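Local atomic coordinates of triacylglycerol lipase (Clostridium botulinum, PDB entry 5AH1), a protein that hydrolyses triacylglycerols and other esters, synthetic polyesters among them, as a zinc-binding enzyme of the alpha/beta-hydrolase fold. Residues G141-Y146 against N157-T162; G123-N128 against L269-W274; Q334-S339 against F381-V386; S345-G350 against T359-G364. One frame throughout, in Å; residues are numbered along the deposited sequence.

Interaction 1 of 4, residues G141-Y146 against N157-T162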
loop_
_atom_site.group_PDB
_atom_site.type_symbol
_atom_site.label_atom_id
_atom_site.label_comp_id
_atom_site.label_asym_id
_atom_site.label_seq_id
_atom_site.Cartn_x
_atom_site.Cartn_y
_atom_site.Cartn_z
ATOM N N GLY A 141 -17.113 -10.868 2.260
ATOM C CA GLY A 141 -17.790 -11.569 1.182
ATOM C C GLY A 141 -18.895 -10.701 0.606
ATOM O O GLY A 141 -19.463 -9.861 1.291
ATOM N N GLY A 142 -19.209 -10.928 -0.661
ATOM C CA GLY A 142 -20.294 -10.233 -1.317
ATOM C C GLY A 142 -19.819 -9.349 -2.442
ATOM O O GLY A 142 -18.676 -9.423 -2.890
ATOM N N THR A 143 -20.736 -8.525 -2.924
ATOM C CA THR A 143 -20.502 -7.677 -4.074
ATOM C C THR A 143 -20.065 -6.294 -3.623
ATOM O O THR A 143 -20.699 -5.656 -2.778
ATOM C CB THR A 143 -21.769 -7.596 -4.933
ATOM O OG1 THR A 143 -22.108 -8.913 -5.383
ATOM C CG2 THR A 143 -21.572 -6.693 -6.142
ATOM N N VAL A 144 -18.976 -5.820 -4.211
ATOM C CA VAL A 144 -18.460 -4.506 -3.880
ATOM C C VAL A 144 -19.533 -3.445 -4.121
ATOM O O VAL A 144 -20.178 -3.434 -5.175
ATOM C CB VAL A 144 -17.229 -4.184 -4.743
ATOM C CG1 VAL A 144 -16.701 -2.788 -4.449
ATOM C CG2 VAL A 144 -16.123 -5.233 -4.529
ATOM N N ASP A 145 -19.671 -2.538 -3.158
ATOM C CA ASP A 145 -20.632 -1.436 -3.204
ATOM C C ASP A 145 -19.874 -0.157 -2.894
ATOM O O ASP A 145 -19.426 0.027 -1.769
ATOM C CB ASP A 145 -21.755 -1.718 -2.204
ATOM C CG ASP A 145 -22.837 -0.663 -2.172
ATOM O OD1 ASP A 145 -22.677 0.447 -2.715
ATOM O OD2 ASP A 145 -23.900 -0.949 -1.580
ATOM N N TYR A 146 -19.708 0.698 -3.901
ATOM C CA TYR A 146 -18.911 1.913 -3.759
ATOM C C TYR A 146 -19.688 3.080 -3.164
ATOM O O TYR A 146 -19.104 4.130 -2.925
ATOM C CB TYR A 146 -18.355 2.322 -5.132
ATOM C CG TYR A 146 -17.410 1.313 -5.739
ATOM C CD1 TYR A 146 -16.148 1.129 -5.200
ATOM C CD2 TYR A 146 -17.777 0.531 -6.828
ATOM C CE1 TYR A 146 -15.276 0.219 -5.738
ATOM C CE2 TYR A 146 -16.901 -0.386 -7.379
ATOM C CZ TYR A 146 -15.659 -0.551 -6.824
ATOM O OH TYR A 146 -14.803 -1.469 -7.395
ATOM N N ASN A 157 -19.809 2.960 -11.726
ATOM C CA ASN A 157 -20.818 2.029 -11.258
ATOM C C ASN A 157 -20.835 1.987 -9.742
ATOM O O ASN A 157 -19.784 2.054 -9.099
ATOM C CB ASN A 157 -20.511 0.612 -11.741
ATOM C CG ASN A 157 -20.756 0.422 -13.205
ATOM O OD1 ASN A 157 -21.549 1.137 -13.806
ATOM N ND2 ASN A 157 -20.081 -0.558 -13.788
ATOM N N ARG A 158 -22.024 1.835 -9.169
ATOM C CA ARG A 158 -22.146 1.600 -7.730
ATOM C C ARG A 158 -21.645 0.221 -7.330
ATOM O O ARG A 158 -21.013 0.081 -6.283
ATOM C CB ARG A 158 -23.585 1.765 -7.259
ATOM C CG ARG A 158 -23.770 1.470 -5.780
ATOM C CD ARG A 158 -25.168 1.733 -5.234
ATOM N NE ARG A 158 -25.270 1.216 -3.876
ATOM C CZ ARG A 158 -26.403 1.118 -3.188
ATOM N NH1 ARG A 158 -27.554 1.556 -3.639
ATOM N NH2 ARG A 158 -26.385 0.531 -2.016
ATOM N N TYR A 159 -21.932 -0.796 -8.144
ATOM C CA TYR A 159 -21.563 -2.173 -7.799
ATOM C C TYR A 159 -20.409 -2.653 -8.632
ATOM O O TYR A 159 -20.343 -2.385 -9.831
ATOM C CB TYR A 159 -22.761 -3.117 -7.946
ATOM C CG TYR A 159 -23.895 -2.739 -7.041
ATOM C CD1 TYR A 159 -23.841 -3.021 -5.683
ATOM C CD2 TYR A 159 -24.989 -2.065 -7.525
ATOM C CE1 TYR A 159 -24.870 -2.643 -4.842
ATOM C CE2 TYR A 159 -26.023 -1.683 -6.703
ATOM C CZ TYR A 159 -25.959 -1.977 -5.349
ATOM O OH TYR A 159 -26.971 -1.622 -4.474
ATOM N N GLY A 160 -19.537 -3.408 -7.993
ATOM C CA GLY A 160 -18.351 -3.932 -8.627
ATOM C C GLY A 160 -18.374 -5.441 -8.679
ATOM O O GLY A 160 -19.425 -6.050 -8.895
ATOM N N ARG A 161 -17.223 -6.059 -8.476
ATOM C CA ARG A 161 -17.140 -7.499 -8.575
ATOM C C ARG A 161 -17.564 -8.159 -7.264
ATOM O O ARG A 161 -17.894 -7.482 -6.282
ATOM C CB ARG A 161 -15.763 -7.934 -9.069
ATOM C CG ARG A 161 -14.621 -7.646 -8.166
ATOM C CD ARG A 161 -13.327 -8.235 -8.747
ATOM N NE ARG A 161 -12.957 -7.659 -10.039
ATOM C CZ ARG A 161 -12.076 -8.193 -10.885
ATOM N NH1 ARG A 161 -11.451 -9.325 -10.597
ATOM N NH2 ARG A 161 -11.812 -7.591 -12.032
ATOM N N THR A 162 -17.620 -9.479 -7.290
ATOM C CA THR A 162 -18.124 -10.264 -6.176
ATOM C C THR A 162 -17.044 -11.195 -5.644
ATOM O O THR A 162 -16.335 -11.828 -6.427
ATOM C CB THR A 162 -19.354 -11.081 -6.638
ATOM O OG1 THR A 162 -20.366 -10.178 -7.091
ATOM C CG2 THR A 162 -19.912 -11.945 -5.516
HETATM O O HOH W 1 -15.019 -4.267 -7.759
#
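The R158 guanidinium takes the D145 carboxylate at one edge and the hydroxyl of Y159 over its centre on one face; the Y159 ring in turn carries R158 CG over its own centre. Within its own segment, V144 CG1 stands above one face of the Y146 ring, offset toward the rim. R158 grips D145 side-on in a salt bridge: NE meets OD1 at 2.9 Å and NH2 meets OD2 at 2.9 Å. Both oxygens lie near the guanidinium plane, but the carboxylate is turned 41° from it, with OD2 met on its syn side and OD1 from above its plane. D145 CG anti to the backbone N (chi1 -179°) and an R158 chain extended from CG to NE bring the two groups together. At the far end the hydroxyls of T143 and T162 join, OG1 to OG1, at 2.7 Å. Strands 142-145 and 159-162 are antiparallel, with a beta bulge between the pairs T143-T162 and D145-Y159: V144 N binds R161 O (2.9 Å), while V144 O accepts from G160 N (2.9 Å). Beyond the strand, Y146 N bonds to R158 O at 2.8 Å. G160 CA packs 4.0 Å from Y146 CE2. A water joins R161 N to Y146 OH, which also binds E134, and the R161 side chain leads away from the partner strand to salt bridges with D272 and D268. Y146 touches the zinc ligands D130 and H156, the latter edge-to-face. With the ion pair at one end and paired hydroxyls at the other, polar bonds fasten this surface ribbon and probably help fix Y146 beside the zinc site.

Interaction 2 of 4, residues G123-N128 against L269-W274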
loop_
_atom_site.group_PDB
_atom_site.type_symbol
_atom_site.label_atom_id
_atom_site.label_comp_id
_atom_site.label_asym_id
_atom_site.label_seq_id
_atom_site.Cartn_x
_atom_site.Cartn_y
_atom_site.Cartn_z
ATOM N N GLY A 123 -8.177 -3.188 -6.140
ATOM C CA GLY A 123 -7.808 -2.635 -7.423
ATOM C C GLY A 123 -6.389 -2.083 -7.398
ATOM O O GLY A 123 -6.047 -1.292 -6.500
ATOM N N PRO A 124 -5.548 -2.483 -8.362
ATOM C CA PRO A 124 -4.151 -2.039 -8.339
ATOM C C PRO A 124 -3.966 -0.537 -8.615
ATOM O O PRO A 124 -2.944 0.027 -8.209
ATOM C CB PRO A 124 -3.489 -2.890 -9.426
ATOM C CG PRO A 124 -4.604 -3.277 -10.333
ATOM C CD PRO A 124 -5.790 -3.460 -9.439
ATOM N N VAL A 125 -4.892 0.096 -9.335
ATOM C CA VAL A 125 -4.728 1.502 -9.690
ATOM C C VAL A 125 -5.958 2.355 -9.386
ATOM O O VAL A 125 -6.066 3.483 -9.848
ATOM C CB VAL A 125 -4.344 1.632 -11.190
ATOM C CG1 VAL A 125 -3.019 0.915 -11.484
ATOM C CG2 VAL A 125 -5.440 1.097 -12.114
ATOM N N SER A 126 -6.869 1.809 -8.593
ATOM C CA SER A 126 -8.069 2.529 -8.195
ATOM C C SER A 126 -7.825 3.450 -6.999
ATOM O O SER A 126 -6.779 3.394 -6.346
ATOM C CB SER A 126 -9.203 1.550 -7.931
ATOM O OG SER A 126 -9.507 0.853 -9.133
ATOM N N SER A 127 -8.805 4.298 -6.695
ATOM C CA SER A 127 -8.686 5.206 -5.567
ATOM C C SER A 127 -8.690 4.447 -4.239
ATOM O O SER A 127 -9.107 3.302 -4.151
ATOM C CB SER A 127 -9.844 6.181 -5.557
ATOM O OG SER A 127 -11.052 5.481 -5.321
ATOM N N ASN A 128 -8.237 5.116 -3.188
ATOM C CA ASN A 128 -8.287 4.527 -1.853
ATOM C C ASN A 128 -9.724 4.267 -1.396
ATOM O O ASN A 128 -9.986 3.266 -0.733
ATOM C CB ASN A 128 -7.536 5.418 -0.861
ATOM C CG ASN A 128 -6.048 5.186 -0.918
ATOM O OD1 ASN A 128 -5.597 4.048 -0.737
ATOM N ND2 ASN A 128 -5.271 6.240 -1.127
ATOM N N LEU A 269 -6.443 -5.515 -14.175
ATOM C CA LEU A 269 -6.378 -4.176 -13.567
ATOM C C LEU A 269 -7.639 -3.814 -12.784
ATOM O O LEU A 269 -7.652 -2.819 -12.065
ATOM C CB LEU A 269 -6.093 -3.106 -14.611
ATOM C CG LEU A 269 -4.785 -3.301 -15.371
ATOM C CD1 LEU A 269 -4.687 -2.304 -16.512
ATOM C CD2 LEU A 269 -3.582 -3.190 -14.444
ATOM N N LYS A 270 -8.685 -4.627 -12.906
ATOM C CA LYS A 270 -9.858 -4.545 -12.030
ATOM C C LYS A 270 -10.555 -3.186 -12.073
ATOM O O LYS A 270 -11.086 -2.719 -11.067
ATOM C CB LYS A 270 -9.477 -4.931 -10.591
ATOM C CG LYS A 270 -8.639 -6.205 -10.528
ATOM C CD LYS A 270 -8.392 -6.744 -9.108
ATOM C CE LYS A 270 -7.559 -8.011 -9.154
ATOM N NZ LYS A 270 -6.182 -7.794 -9.632
ATOM N N LEU A 271 -10.630 -2.598 -13.268
ATOM C CA LEU A 271 -11.298 -1.313 -13.470
ATOM C C LEU A 271 -12.742 -1.499 -13.965
ATOM O O LEU A 271 -13.254 -0.677 -14.718
ATOM C CB LEU A 271 -10.466 -0.445 -14.428
ATOM C CG LEU A 271 -9.144 0.024 -13.795
ATOM C CD1 LEU A 271 -8.196 0.530 -14.858
ATOM C CD2 LEU A 271 -9.363 1.079 -12.721
ATOM N N ASP A 272 -13.380 -2.565 -13.503
ATOM C CA ASP A 272 -14.760 -2.894 -13.843
ATOM C C ASP A 272 -15.702 -1.703 -13.659
ATOM O O ASP A 272 -16.606 -1.486 -14.470
ATOM C CB ASP A 272 -15.286 -4.036 -12.962
ATOM C CG ASP A 272 -14.443 -5.294 -13.022
ATOM O OD1 ASP A 272 -13.201 -5.213 -13.080
ATOM O OD2 ASP A 272 -15.051 -6.382 -12.975
ATOM N N GLN A 273 -15.503 -0.948 -12.582
ATOM C CA GLN A 273 -16.453 0.094 -12.209
ATOM C C GLN A 273 -16.463 1.241 -13.204
ATOM O O GLN A 273 -17.443 1.958 -13.301
ATOM C CB GLN A 273 -16.223 0.590 -10.770
ATOM C CG GLN A 273 -15.041 1.537 -10.555
ATOM C CD GLN A 273 -13.720 0.822 -10.413
ATOM O OE1 GLN A 273 -13.434 -0.160 -11.104
ATOM N NE2 GLN A 273 -12.894 1.314 -9.504
ATOM N N TRP A 274 -15.346 1.388 -13.917
ATOM C CA TRP A 274 -15.165 2.409 -14.937
ATOM C C TRP A 274 -15.513 1.936 -16.341
ATOM O O TRP A 274 -15.298 2.665 -17.294
ATOM C CB TRP A 274 -13.713 2.899 -14.928
ATOM C CG TRP A 274 -13.319 3.631 -13.672
ATOM C CD1 TRP A 274 -12.507 3.177 -12.671
ATOM C CD2 TRP A 274 -13.725 4.947 -13.289
ATOM N NE1 TRP A 274 -12.377 4.124 -11.687
ATOM C CE2 TRP A 274 -13.101 5.232 -12.054
ATOM C CE3 TRP A 274 -14.534 5.923 -13.881
ATOM C CZ2 TRP A 274 -13.284 6.433 -11.393
ATOM C CZ3 TRP A 274 -14.706 7.118 -13.227
ATOM C CH2 TRP A 274 -14.071 7.372 -11.994
HETATM O O HOH W 2 -7.503 -0.824 -10.141
HETATM O O HOH W 3 -10.756 -1.265 -8.686
HETATM O O HOH W 4 -10.876 4.341 -8.908
#
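P124, V125 and S126 meet L269, L271 and Q273 in a buried loop-to-loop contact of the alpha/beta-hydrolase fold, beside the zinc site and bridged largely by water. The loop 123-128 leads from edge strand 117-120 of the central sheet into helix 128-140, which carries the zinc ligand D130. The direct touches are van der Waals: P124 CD lies 3.3 Å from L269 O, and its CG faces L269 CD2. V125 CG2 meets L271 CD1 at 3.9 Å, the two side chains crossing at about a right angle. One water bridges the loops, accepting from V125 N at 2.9 Å and donating to L269 O at 2.8 Å. A second donates to K270 O at 2.8 Å and lies close to S126 OG, a link left doubtful because that serine has two conformers. Second-shell bonds tie both loops to the metal: Q273 NE2 reaches D130 OD2, while S127, the N-cap of helix 128-140, bonds through OG to D130 N and to the zinc ligand D302. K270 NZ pairs with E93. A further water accepts from S127 N at 3.0 Å and, in the plane of the indole, from W274 NE1 at 3.2 Å.

Interaction 3 of 4, residues Q334-S339 against F381-V386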
loop_
_atom_site.group_PDB
_atom_site.type_symbol
_atom_site.label_atom_id
_atom_site.label_comp_id
_atom_site.label_asym_id
_atom_site.label_seq_id
_atom_site.Cartn_x
_atom_site.Cartn_y
_atom_site.Cartn_z
ATOM N N GLN A 334 14.152 3.355 3.452
ATOM C CA GLN A 334 15.037 4.336 2.822
ATOM C C GLN A 334 16.133 3.610 2.061
ATOM O O GLN A 334 16.683 2.639 2.573
ATOM C CB GLN A 334 15.671 5.248 3.872
ATOM C CG GLN A 334 16.691 6.206 3.267
ATOM C CD GLN A 334 17.255 7.187 4.253
ATOM O OE1 GLN A 334 16.819 7.274 5.403
ATOM N NE2 GLN A 334 18.231 7.956 3.798
ATOM N N ALA A 335 16.452 4.089 0.858
ATOM C CA ALA A 335 17.560 3.521 0.096
ATOM C C ALA A 335 18.319 4.594 -0.697
ATOM O O ALA A 335 19.011 4.290 -1.667
ATOM C CB ALA A 335 17.101 2.381 -0.814
ATOM N N THR A 336 18.212 5.843 -0.251
ATOM C CA THR A 336 19.012 6.940 -0.778
ATOM C C THR A 336 20.035 7.449 0.234
ATOM O O THR A 336 19.943 7.188 1.441
ATOM C CB THR A 336 18.135 8.135 -1.192
ATOM O OG1 THR A 336 17.342 8.567 -0.089
ATOM C CG2 THR A 336 17.216 7.768 -2.352
ATOM N N LYS A 337 21.008 8.198 -0.279
ATOM C CA LYS A 337 21.981 8.932 0.521
ATOM C C LYS A 337 22.048 10.348 -0.011
ATOM O O LYS A 337 21.647 10.617 -1.142
ATOM C CB LYS A 337 23.367 8.287 0.418
ATOM C CG LYS A 337 23.895 8.193 -1.003
ATOM C CD LYS A 337 25.246 7.523 -1.091
ATOM C CE LYS A 337 25.692 7.436 -2.546
ATOM N NZ LYS A 337 26.984 6.708 -2.721
ATOM N N GLU A 338 22.549 11.261 0.804
ATOM C CA GLU A 338 22.670 12.652 0.394
ATOM C C GLU A 338 23.938 12.853 -0.429
ATOM O O GLU A 338 25.018 12.407 -0.040
ATOM C CB GLU A 338 22.686 13.573 1.620
ATOM C CG GLU A 338 22.765 15.058 1.262
ATOM C CD GLU A 338 22.526 15.984 2.446
ATOM O OE1 GLU A 338 21.899 15.553 3.444
ATOM O OE2 GLU A 338 22.961 17.152 2.366
ATOM N N SER A 339 23.796 13.510 -1.575
ATOM C CA SER A 339 24.941 13.954 -2.350
ATOM C C SER A 339 25.611 15.123 -1.640
ATOM O O SER A 339 24.987 16.159 -1.415
ATOM C CB SER A 339 24.499 14.393 -3.737
ATOM O OG SER A 339 25.551 15.082 -4.386
ATOM N N PHE A 381 13.518 15.065 0.089
ATOM C CA PHE A 381 14.405 14.400 -0.851
ATOM C C PHE A 381 14.696 12.907 -0.564
ATOM O O PHE A 381 14.686 12.093 -1.491
ATOM C CB PHE A 381 15.733 15.147 -1.021
ATOM C CG PHE A 381 15.621 16.531 -1.630
ATOM C CD1 PHE A 381 14.476 17.002 -2.263
ATOM C CD2 PHE A 381 16.715 17.373 -1.565
ATOM C CE1 PHE A 381 14.445 18.293 -2.803
ATOM C CE2 PHE A 381 16.687 18.639 -2.090
ATOM C CZ PHE A 381 15.550 19.098 -2.706
ATOM N N PRO A 382 15.004 12.540 0.692
ATOM C CA PRO A 382 15.297 11.119 0.934
ATOM C C PRO A 382 14.106 10.236 0.581
ATOM O O PRO A 382 12.950 10.588 0.854
ATOM C CB PRO A 382 15.621 11.071 2.435
ATOM C CG PRO A 382 16.139 12.461 2.739
ATOM C CD PRO A 382 15.294 13.368 1.876
ATOM N N ASN A 383 14.385 9.073 0.008
ATOM C CA ASN A 383 13.303 8.189 -0.419
ATOM C C ASN A 383 13.766 6.735 -0.522
ATOM O O ASN A 383 14.921 6.418 -0.222
ATOM C CB ASN A 383 12.672 8.721 -1.728
ATOM C CG ASN A 383 13.617 8.665 -2.910
ATOM O OD1 ASN A 383 13.809 7.605 -3.514
ATOM N ND2 ASN A 383 14.225 9.805 -3.247
ATOM N N ASP A 384 12.836 5.866 -0.904
ATOM C CA ASP A 384 13.108 4.430 -1.054
ATOM C C ASP A 384 12.973 3.966 -2.502
ATOM O O ASP A 384 12.857 2.764 -2.770
ATOM C CB ASP A 384 12.194 3.597 -0.142
ATOM C CG ASP A 384 10.732 3.658 -0.553
ATOM O OD1 ASP A 384 10.417 4.315 -1.581
ATOM O OD2 ASP A 384 9.888 3.084 0.164
ATOM N N GLY A 385 12.974 4.932 -3.424
ATOM C CA GLY A 385 12.777 4.672 -4.840
ATOM C C GLY A 385 11.375 5.003 -5.328
ATOM O O GLY A 385 11.166 5.230 -6.527
ATOM N N VAL A 386 10.403 5.029 -4.414
ATOM C CA VAL A 386 8.996 5.235 -4.770
ATOM C C VAL A 386 8.309 6.285 -3.896
ATOM O O VAL A 386 7.527 7.083 -4.415
ATOM C CB VAL A 386 8.212 3.892 -4.773
ATOM C CG1 VAL A 386 6.772 4.097 -5.164
ATOM C CG2 VAL A 386 8.863 2.903 -5.714
#
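T336 and N383 form the tight part of this contact, whereas Q334 and P382 meet loosely on its more exposed side. A335 N gives a nearly straight bond to N383 O at 3.0 Å, and one residue on, T336 OG1 accepts from N383 N, also at 3.0 Å. The hydroxyl can do this because OG1 sits between the backbone N and the carbonyl carbon (chi1 56°), which sends CG2 against the N383 amide, 3.6 Å from OD1. The two side chains cross at about a right angle, buried against A360 of helix 357-363. On the looser side, Q334 NE2 comes only within 4.3 Å of P382 CB; the extended Q334 chain reaches forward along its own segment, NE2 to T336 O, and OE1 binds R420. Farther along the strand, K337 and E338 are exposed. Two overlapping Asx turns shape the partner loop: N383 OD1 accepts from G385 N at 2.8 Å, in its carbonyl plane, and D384 OD1 from V386 N at 2.9 Å. N383 ND2 is shared between F381 O and A360 O. D384 OD2 bonds to T333 OG1 and H426 ND1, an Asp-His pairing near the probable nucleophile elbow and consistent with the Ser-His-Asp triad of alpha/beta-hydrolase lipases.

Interaction 4 of 4, residues S345-G350 against T359-G364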
loop_
_atom_site.group_PDB
_atom_site.type_symbol
_atom_site.label_atom_id
_atom_site.label_comp_id
_atom_site.label_asym_id
_atom_site.label_seq_id
_atom_site.Cartn_x
_atom_site.Cartn_y
_atom_site.Cartn_z
ATOM N N SER A 345 19.219 13.997 -2.797
ATOM C CA SER A 345 19.274 12.573 -2.458
ATOM C C SER A 345 19.401 11.748 -3.728
ATOM O O SER A 345 18.737 12.022 -4.730
ATOM C CB SER A 345 18.042 12.120 -1.676
ATOM O OG SER A 345 18.075 12.576 -0.333
ATOM N N VAL A 346 20.263 10.742 -3.677
ATOM C CA VAL A 346 20.524 9.861 -4.805
ATOM C C VAL A 346 20.499 8.410 -4.365
ATOM O O VAL A 346 20.701 8.096 -3.191
ATOM C CB VAL A 346 21.877 10.173 -5.462
ATOM C CG1 VAL A 346 21.873 11.588 -5.968
ATOM C CG2 VAL A 346 23.016 9.967 -4.487
ATOM N N ALA A 347 20.230 7.512 -5.301
ATOM C CA ALA A 347 20.181 6.089 -4.978
ATOM C C ALA A 347 21.480 5.584 -4.368
ATOM O O ALA A 347 22.569 5.929 -4.843
ATOM C CB ALA A 347 19.894 5.301 -6.235
ATOM N N GLN A 348 21.366 4.773 -3.315
ATOM C CA GLN A 348 22.488 3.978 -2.822
ATOM C C GLN A 348 22.700 2.790 -3.744
ATOM O O GLN A 348 21.802 1.978 -3.945
ATOM C CB GLN A 348 22.214 3.424 -1.422
ATOM C CG GLN A 348 22.063 4.448 -0.307
ATOM C CD GLN A 348 21.643 3.785 0.991
ATOM O OE1 GLN A 348 20.469 3.735 1.326
ATOM N NE2 GLN A 348 22.603 3.239 1.703
ATOM N N ILE A 349 23.902 2.685 -4.289
ATOM C CA ILE A 349 24.254 1.576 -5.160
ATOM C C ILE A 349 24.442 0.318 -4.321
ATOM O O ILE A 349 25.286 0.281 -3.425
ATOM C CB ILE A 349 25.538 1.889 -5.952
ATOM C CG1 ILE A 349 25.409 3.244 -6.658
ATOM C CG2 ILE A 349 25.843 0.774 -6.952
ATOM C CD1 ILE A 349 24.194 3.365 -7.563
ATOM N N GLY A 350 23.648 -0.708 -4.617
ATOM C CA GLY A 350 23.626 -1.925 -3.830
ATOM C C GLY A 350 22.214 -2.113 -3.313
ATOM O O GLY A 350 21.454 -2.937 -3.830
ATOM N N THR A 359 13.700 7.224 -10.577
ATOM C CA THR A 359 12.628 7.684 -9.718
ATOM C C THR A 359 13.203 8.250 -8.418
ATOM O O THR A 359 12.788 9.322 -7.966
ATOM C CB THR A 359 11.619 6.562 -9.444
ATOM O OG1 THR A 359 12.310 5.404 -8.971
ATOM C CG2 THR A 359 10.871 6.201 -10.725
ATOM N N ALA A 360 14.156 7.545 -7.815
ATOM C CA ALA A 360 14.820 8.034 -6.608
ATOM C C ALA A 360 15.533 9.349 -6.872
ATOM O O ALA A 360 15.485 10.261 -6.063
ATOM C CB ALA A 360 15.812 7.008 -6.106
ATOM N N ASN A 361 16.210 9.442 -8.008
ATOM C CA ASN A 361 17.000 10.628 -8.289
ATOM C C ASN A 361 16.100 11.825 -8.610
ATOM O O ASN A 361 16.403 12.947 -8.205
ATOM C CB ASN A 361 18.036 10.329 -9.377
ATOM C CG ASN A 361 19.060 9.277 -8.915
ATOM O OD1 ASN A 361 19.222 9.042 -7.707
ATOM N ND2 ASN A 361 19.722 8.622 -9.866
ATOM N N LEU A 362 14.991 11.609 -9.313
ATOM C CA LEU A 362 14.074 12.723 -9.550
ATOM C C LEU A 362 13.383 13.200 -8.277
ATOM O O LEU A 362 13.312 14.392 -8.028
ATOM C CB LEU A 362 13.057 12.398 -10.660
ATOM C CG LEU A 362 13.616 12.406 -12.093
ATOM C CD1 LEU A 362 12.496 12.395 -13.094
ATOM C CD2 LEU A 362 14.559 13.593 -12.389
ATOM N N MET A 363 12.876 12.286 -7.460
ATOM C CA MET A 363 12.321 12.698 -6.182
ATOM C C MET A 363 13.391 13.375 -5.322
ATOM O O MET A 363 13.105 14.294 -4.568
ATOM C CB MET A 363 11.785 11.498 -5.404
ATOM C CG MET A 363 10.386 11.064 -5.772
ATOM S SD MET A 363 9.766 9.762 -4.661
ATOM C CE MET A 363 10.675 8.463 -5.367
ATOM N N GLY A 364 14.626 12.898 -5.443
ATOM C CA GLY A 364 15.724 13.372 -4.618
ATOM C C GLY A 364 16.181 14.788 -4.919
ATOM O O GLY A 364 17.058 15.311 -4.227
HETATM O O HOH W 5 18.744 13.579 -6.954
#
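S345, V346 and A347, the second strand of a beta-hairpin, run antiparallel to helix 357-363 and meet A360, N361 and G364 near its C-terminal end. The short axes pass 6.6 Å apart at an angle of 177°. N361 supplies the side-chain bond: its OD1 takes A347 N at 3.0 Å, with the donor in the carbonyl plane, and touches V346 CA at 3.3 Å. N361 CG lies anti to the carbonyl carbon (chi1 -64°), a turn that carries the amide toward the strand. The other edge of strand 345-347 is taken by its hairpin partner, V346 pairing with K337 and Q348 with A335; the asparagine oxygen thus satisfies an N-H on the outer edge, much as a neighbouring strand's carbonyl would. This hairpin, 336-338 with 345-347, follows strand 327-331 of the central parallel sheet of the alpha/beta-hydrolase fold. At the start of strand 345-347, S345 N bonds to G364 O at 2.9 Å, while S345 O receives a CA-H...O contact from G364 CA at 3.3 Å; with glycine here, the backbones come close. A water donates to S345 O and to N361 O, each at 2.7 Å. A347 CB rests against A360 CB at 4.4 Å.

Overall arrangement
The four contacts form two pairs. Interactions 1 and 2, centres 12 Å apart, touch through the R161-D272 salt bridge and flank the zinc site; along the chain, interaction 1 is nested inside the loop closed by interaction 2. Interactions 3 and 4 come later, with centres only 5 Å apart: neighbouring strands 336-338 and 345-347 pair through K337 O and V346 N, and interaction 4 is nested inside interaction 3. About 39 Å separates the centres of interactions 1 and 3, on opposite sides of the chain's centre. One pair thus lies beside the zinc site and the other around the probable catalytic acid, all within one lipase-like family region.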